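Local coordinates for siderophore enterobactin esterase (Emericella nidulans, PDB 6GUO), which hydrolyses the ester bonds of the bacterial xenosiderophore enterobactin so that its iron is released inside the fungal cell, while leaving triacetylfusarinine C uncut, at residues V55-G60 with A160-S165; D105-C110 with G167-L172. All blocks are in the same frame, centred on the assembly; numbering follows the deposited sequence.

Contact 1 of 2, residues V55-G60 with A160-S165; sequences VYLVDG and ALFGHS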
loop_
_atom_site.group_PDB
_atom_site.type_symbol
_atom_site.label_atom_id
_atom_site.label_comp_id
_atom_site.label_asym_id
_atom_site.label_seq_id
_atom_site.Cartn_x
_atom_site.Cartn_y
_atom_site.Cartn_z
ATOM N N VAL A 55 12.483 -3.581 9.184
ATOM C CA VAL A 55 11.592 -4.593 8.641
ATOM C C VAL A 55 12.239 -5.172 7.391
ATOM O O VAL A 55 12.675 -4.431 6.501
ATOM C CB VAL A 55 10.157 -4.069 8.380
ATOM C CG1 VAL A 55 10.121 -2.918 7.383
ATOM C CG2 VAL A 55 9.251 -5.209 7.939
ATOM N N TYR A 56 12.328 -6.500 7.372
ATOM C CA TYR A 56 12.895 -7.262 6.268
ATOM C C TYR A 56 11.749 -7.876 5.475
ATOM O O TYR A 56 10.846 -8.481 6.054
ATOM C CB TYR A 56 13.857 -8.335 6.802
ATOM C CG TYR A 56 15.122 -7.730 7.366
ATOM C CD1 TYR A 56 16.292 -7.686 6.612
ATOM C CD2 TYR A 56 15.141 -7.160 8.640
ATOM C CE1 TYR A 56 17.449 -7.104 7.110
ATOM C CE2 TYR A 56 16.294 -6.574 9.146
ATOM C CZ TYR A 56 17.446 -6.555 8.380
ATOM O OH TYR A 56 18.588 -5.972 8.873
ATOM N N LEU A 57 11.784 -7.707 4.155
ATOM C CA LEU A 57 10.715 -8.160 3.272
ATOM C C LEU A 57 11.253 -9.167 2.263
ATOM O O LEU A 57 12.222 -8.877 1.576
ATOM C CB LEU A 57 10.128 -6.974 2.506
ATOM C CG LEU A 57 9.783 -5.689 3.261
ATOM C CD1 LEU A 57 9.432 -4.591 2.266
ATOM C CD2 LEU A 57 8.633 -5.924 4.214
ATOM N N VAL A 58 10.619 -10.336 2.171
ATOM C CA VAL A 58 10.893 -11.266 1.058
ATOM C C VAL A 58 9.879 -10.989 -0.054
ATOM O O VAL A 58 8.892 -10.308 0.184
ATOM C CB VAL A 58 10.945 -12.741 1.502
ATOM C CG1 VAL A 58 12.088 -12.929 2.491
ATOM C CG2 VAL A 58 9.622 -13.227 2.086
ATOM N N ASP A 59 10.135 -11.483 -1.267
ATOM C CA ASP A 59 9.511 -10.930 -2.498
ATOM C C ASP A 59 9.724 -9.419 -2.540
ATOM O O ASP A 59 8.787 -8.637 -2.777
ATOM C CB ASP A 59 8.011 -11.239 -2.605
ATOM C CG ASP A 59 7.718 -12.706 -2.773
ATOM O OD1 ASP A 59 8.404 -13.378 -3.579
ATOM O OD2 ASP A 59 6.768 -13.192 -2.128
ATOM N N GLY A 60 10.962 -9.018 -2.284
ATOM C CA GLY A 60 11.313 -7.616 -2.071
ATOM C C GLY A 60 10.842 -6.642 -3.135
ATOM O O GLY A 60 10.373 -5.545 -2.811
ATOM N N ALA A 160 11.815 -7.104 12.189
ATOM C CA ALA A 160 10.648 -7.836 11.722
ATOM C C ALA A 160 10.913 -8.478 10.370
ATOM O O ALA A 160 11.696 -7.957 9.572
ATOM C CB ALA A 160 9.450 -6.910 11.630
ATOM N N LEU A 161 10.249 -9.606 10.137
ATOM C CA LEU A 161 10.233 -10.286 8.844
ATOM C C LEU A 161 8.794 -10.342 8.343
ATOM O O LEU A 161 7.918 -10.877 9.032
ATOM C CB LEU A 161 10.773 -11.709 8.981
ATOM C CG LEU A 161 10.762 -12.596 7.722
ATOM C CD1 LEU A 161 11.641 -12.025 6.616
ATOM C CD2 LEU A 161 11.192 -14.008 8.085
ATOM N N PHE A 162 8.567 -9.822 7.134
ATOM C CA PHE A 162 7.279 -9.940 6.456
ATOM C C PHE A 162 7.429 -10.752 5.184
ATOM O O PHE A 162 8.357 -10.538 4.415
ATOM C CB PHE A 162 6.716 -8.563 6.101
ATOM C CG PHE A 162 5.404 -8.616 5.357
ATOM C CD1 PHE A 162 4.203 -8.423 6.022
ATOM C CD2 PHE A 162 5.370 -8.867 3.985
ATOM C CE1 PHE A 162 2.997 -8.472 5.340
ATOM C CE2 PHE A 162 4.165 -8.921 3.301
ATOM C CZ PHE A 162 2.979 -8.725 3.982
ATOM N N GLY A 163 6.479 -11.654 4.964
ATOM C CA GLY A 163 6.333 -12.358 3.699
ATOM C C GLY A 163 4.874 -12.692 3.422
ATOM O O GLY A 163 4.088 -12.870 4.355
ATOM N N HIS A 164 4.527 -12.752 2.136
ATOM C CA HIS A 164 3.194 -13.121 1.664
ATOM C C HIS A 164 3.261 -14.405 0.833
ATOM O O HIS A 164 4.208 -14.595 0.069
ATOM C CB HIS A 164 2.590 -11.991 0.826
ATOM C CG HIS A 164 1.280 -12.340 0.187
ATOM N ND1 HIS A 164 1.189 -12.870 -1.080
ATOM C CD2 HIS A 164 0.008 -12.218 0.635
ATOM C CE1 HIS A 164 -0.083 -13.067 -1.380
ATOM N NE2 HIS A 164 -0.818 -12.680 -0.357
ATOM N N SER A 165 2.249 -15.266 0.995
ATOM C CA SER A 165 2.135 -16.538 0.264
ATOM C C SER A 165 3.328 -17.455 0.596
ATOM O O SER A 165 3.506 -17.790 1.769
ATOM C CB SER A 165 1.873 -16.323 -1.245
ATOM O OG SER A 165 2.959 -15.752 -1.946
HETATM O O HOH W 1 6.573 -12.125 0.313
HETATM O O HOH W 2 3.740 -12.577 -2.667
#

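Contact 2 of 2, residues D105-C110 with G167-L172; sequences DLTPPC and GGLFAL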
loop_
_atom_site.group_PDB
_atom_site.type_symbol
_atom_site.label_atom_id
_atom_site.label_comp_id
_atom_site.label_asym_id
_atom_site.label_seq_id
_atom_site.Cartn_x
_atom_site.Cartn_y
_atom_site.Cartn_z
ATOM N N ASP A 105 13.849 -20.236 -2.956
ATOM C CA ASP A 105 14.293 -19.442 -1.812
ATOM C C ASP A 105 13.372 -19.507 -0.594
ATOM O O ASP A 105 13.856 -19.429 0.534
ATOM C CB ASP A 105 14.502 -17.968 -2.192
ATOM C CG ASP A 105 15.777 -17.733 -2.979
ATOM O OD1 ASP A 105 15.765 -16.837 -3.840
ATOM O OD2 ASP A 105 16.789 -18.420 -2.747
ATOM N N LEU A 106 12.069 -19.653 -0.820
ATOM C CA LEU A 106 11.073 -19.499 0.243
ATOM C C LEU A 106 10.490 -20.797 0.807
ATOM O O LEU A 106 9.799 -20.753 1.823
ATOM C CB LEU A 106 9.939 -18.586 -0.256
ATOM C CG LEU A 106 10.387 -17.187 -0.698
ATOM C CD1 LEU A 106 9.211 -16.397 -1.258
ATOM C CD2 LEU A 106 11.043 -16.422 0.443
ATOM N N THR A 107 10.762 -21.942 0.181
ATOM C CA THR A 107 10.237 -23.222 0.664
ATOM C C THR A 107 11.298 -23.990 1.452
ATOM O O THR A 107 12.452 -24.065 1.020
ATOM C CB THR A 107 9.729 -24.100 -0.483
ATOM O OG1 THR A 107 10.756 -24.255 -1.469
ATOM C CG2 THR A 107 8.489 -23.470 -1.122
ATOM N N PRO A 108 10.916 -24.554 2.615
ATOM C CA PRO A 108 11.901 -25.259 3.435
ATOM C C PRO A 108 12.267 -26.641 2.894
ATOM O O PRO A 108 11.461 -27.259 2.190
ATOM C CB PRO A 108 11.209 -25.371 4.794
ATOM C CG PRO A 108 9.756 -25.371 4.483
ATOM C CD PRO A 108 9.593 -24.504 3.267
ATOM N N PRO A 109 13.485 -27.119 3.210
ATOM C CA PRO A 109 13.863 -28.464 2.800
ATOM C C PRO A 109 13.088 -29.487 3.621
ATOM O O PRO A 109 12.886 -29.287 4.822
ATOM C CB PRO A 109 15.359 -28.517 3.105
ATOM C CG PRO A 109 15.540 -27.580 4.241
ATOM C CD PRO A 109 14.499 -26.506 4.090
ATOM N N CYS A 110 12.641 -30.548 2.961
ATOM C CA CYS A 110 11.799 -31.574 3.574
ATOM C C CYS A 110 12.320 -32.953 3.201
ATOM O O CYS A 110 12.957 -33.121 2.158
ATOM C CB CYS A 110 10.353 -31.430 3.092
ATOM S SG CYS A 110 9.531 -29.899 3.595
ATOM N N GLY A 167 6.233 -16.436 0.832
ATOM C CA GLY A 167 6.873 -15.557 1.810
ATOM C C GLY A 167 6.363 -15.748 3.232
ATOM O O GLY A 167 7.140 -15.702 4.186
ATOM N N GLY A 168 5.056 -15.957 3.378
ATOM C CA GLY A 168 4.444 -16.226 4.677
ATOM C C GLY A 168 4.854 -17.587 5.211
ATOM O O GLY A 168 5.115 -17.741 6.406
ATOM N N LEU A 169 4.904 -18.575 4.321
ATOM C CA LEU A 169 5.429 -19.899 4.658
ATOM C C LEU A 169 6.862 -19.783 5.182
ATOM O O LEU A 169 7.201 -20.380 6.209
ATOM C CB LEU A 169 5.372 -20.824 3.434
ATOM C CG LEU A 169 5.961 -22.232 3.571
ATOM C CD1 LEU A 169 5.176 -23.040 4.587
ATOM C CD2 LEU A 169 5.982 -22.928 2.220
ATOM N N PHE A 170 7.677 -19.003 4.469
ATOM C CA PHE A 170 9.060 -18.717 4.851
ATOM C C PHE A 170 9.155 -18.077 6.236
ATOM O O PHE A 170 9.964 -18.502 7.055
ATOM C CB PHE A 170 9.724 -17.824 3.794
ATOM C CG PHE A 170 11.145 -17.456 4.106
ATOM C CD1 PHE A 170 12.186 -18.343 3.823
ATOM C CD2 PHE A 170 11.453 -16.224 4.675
ATOM C CE1 PHE A 170 13.499 -18.006 4.110
ATOM C CE2 PHE A 170 12.768 -15.884 4.965
ATOM C CZ PHE A 170 13.794 -16.779 4.682
ATOM N N ALA A 171 8.325 -17.066 6.486
ATOM C CA ALA A 171 8.244 -16.421 7.800
ATOM C C ALA A 171 7.915 -17.414 8.917
ATOM O O ALA A 171 8.556 -17.395 9.978
ATOM C CB ALA A 171 7.226 -15.292 7.779
ATOM N N LEU A 172 6.934 -18.283 8.674
ATOM C CA LEU A 172 6.578 -19.335 9.632
ATOM C C LEU A 172 7.727 -20.314 9.862
ATOM O O LEU A 172 8.029 -20.665 11.012
ATOM C CB LEU A 172 5.320 -20.085 9.183
ATOM C CG LEU A 172 4.019 -19.264 9.197
ATOM C CD1 LEU A 172 2.858 -20.099 8.686
ATOM C CD2 LEU A 172 3.708 -18.710 10.581
#

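Contact 1 of 2, residues V55-G60 with A160-S165
L57 and F162 are paired across two parallel central strands of the alpha/beta-hydrolase sheet, 52-58 and 156-164, whose short segments run 24° apart. Their side chains slant across one another, the CD2 methyl of L57 sitting 3.8 Å from CB of F162. With CG anti to its backbone N (chi1 178°), F162 carries its ring away from L57 toward L186 and A188 of the next strand. V55 and A160 share that face, CG2 of V55 lying against CB of A160, and L299 of helix 288-301 covers both.

Y56 and L161 point to the other face. The Y56 ring turns an edge to the strand beside it, with O of A160 near the ring plane. That same oxygen accepts the bond from N of Y56 at 2.7 Å, tilted from the carbonyl plane; the bonds F162 N to Y56 O and V58 N to F162 O are straighter at the acceptor. Further along, CG2 of V58 rests 3.8 Å from CA of G163.

Past V58 the strands part, and two waters bridge the gap. R102 forms a salt bridge with OD1 of D59 and, in the modelled conformer, also reaches S165, the central serine of a GxSxG sequence that fits the nucleophile elbow of this fold. One water takes the N-H of H164 and lies near both V58 O and D59 OD2. The second links the two side chains, 3.1 Å from OD2 of D59 and 3.0 Å from ND1 of H164.

Contact 2 of 2, residues D105-C110 with G167-L172
L106 packs against F170 and G167 where the short helix 102-106 and the loop after it meet the start of helix 166-177, the helix that follows the probable nucleophile elbow of the alpha/beta-hydrolase fold. No hydrogen bond joins the two segments, and the contact rests on apolar packing.

The CH-pi contact comes first. CD2 of L106 stands 4.3 Å from the centroid of the F170 ring and 29° off its normal, so it sits off-centre, nearest CG at 3.8 Å. The two side chains cross at about a right angle. The extended first torsion of F170 (chi1 179°) carries the ring out along the D105-L106 backbone, and F134 of helix 131-150 meets the same ring.

Among the remaining van der Waals contacts, the other methyl of L106, CD1, packs on the backbone of G167, 3.6 Å from its N and 3.9 Å from its CA. Farther along, CD2 of L169 touches CD of P108, again with the side chains nearly perpendicular, and also nears CG2 of T107. W194 of helix 194-197 packs on T107 and P108 as well.

Two backbone oxygens face the F170 side chain. O of D105 lies 3.8 Å from CD1 of F170, oblique to the ring. Outside the contact, the D105 carboxylate is held by hydroxyls of Y91 and Y31. O of L106 is buried with no hydrogen-bonding partner in the model; it lies in the plane of the F170 ring, at its edge, 3.5 Å from CB.

Contacts 1 and 2 have centres 11 Å apart and touch directly: CG2 of V58 lies 3.6 Å from CA of G167, and CB of V58 is 3.8 Å from CD2 of L106. Along the chain their segments alternate, 55-60, 105-110, 160-165 and 167-172, and strand 156-164 runs into helix 166-177 through the probable nucleophile elbow. Contact 1 therefore joins the strand before that turn to its neighbour in the central sheet, whereas contact 2 packs the helix after it against the 105-110 segment. The two thus flank the probable elbow, and they meet again where CD2 of L161 lies 3.8 Å from CA of A171.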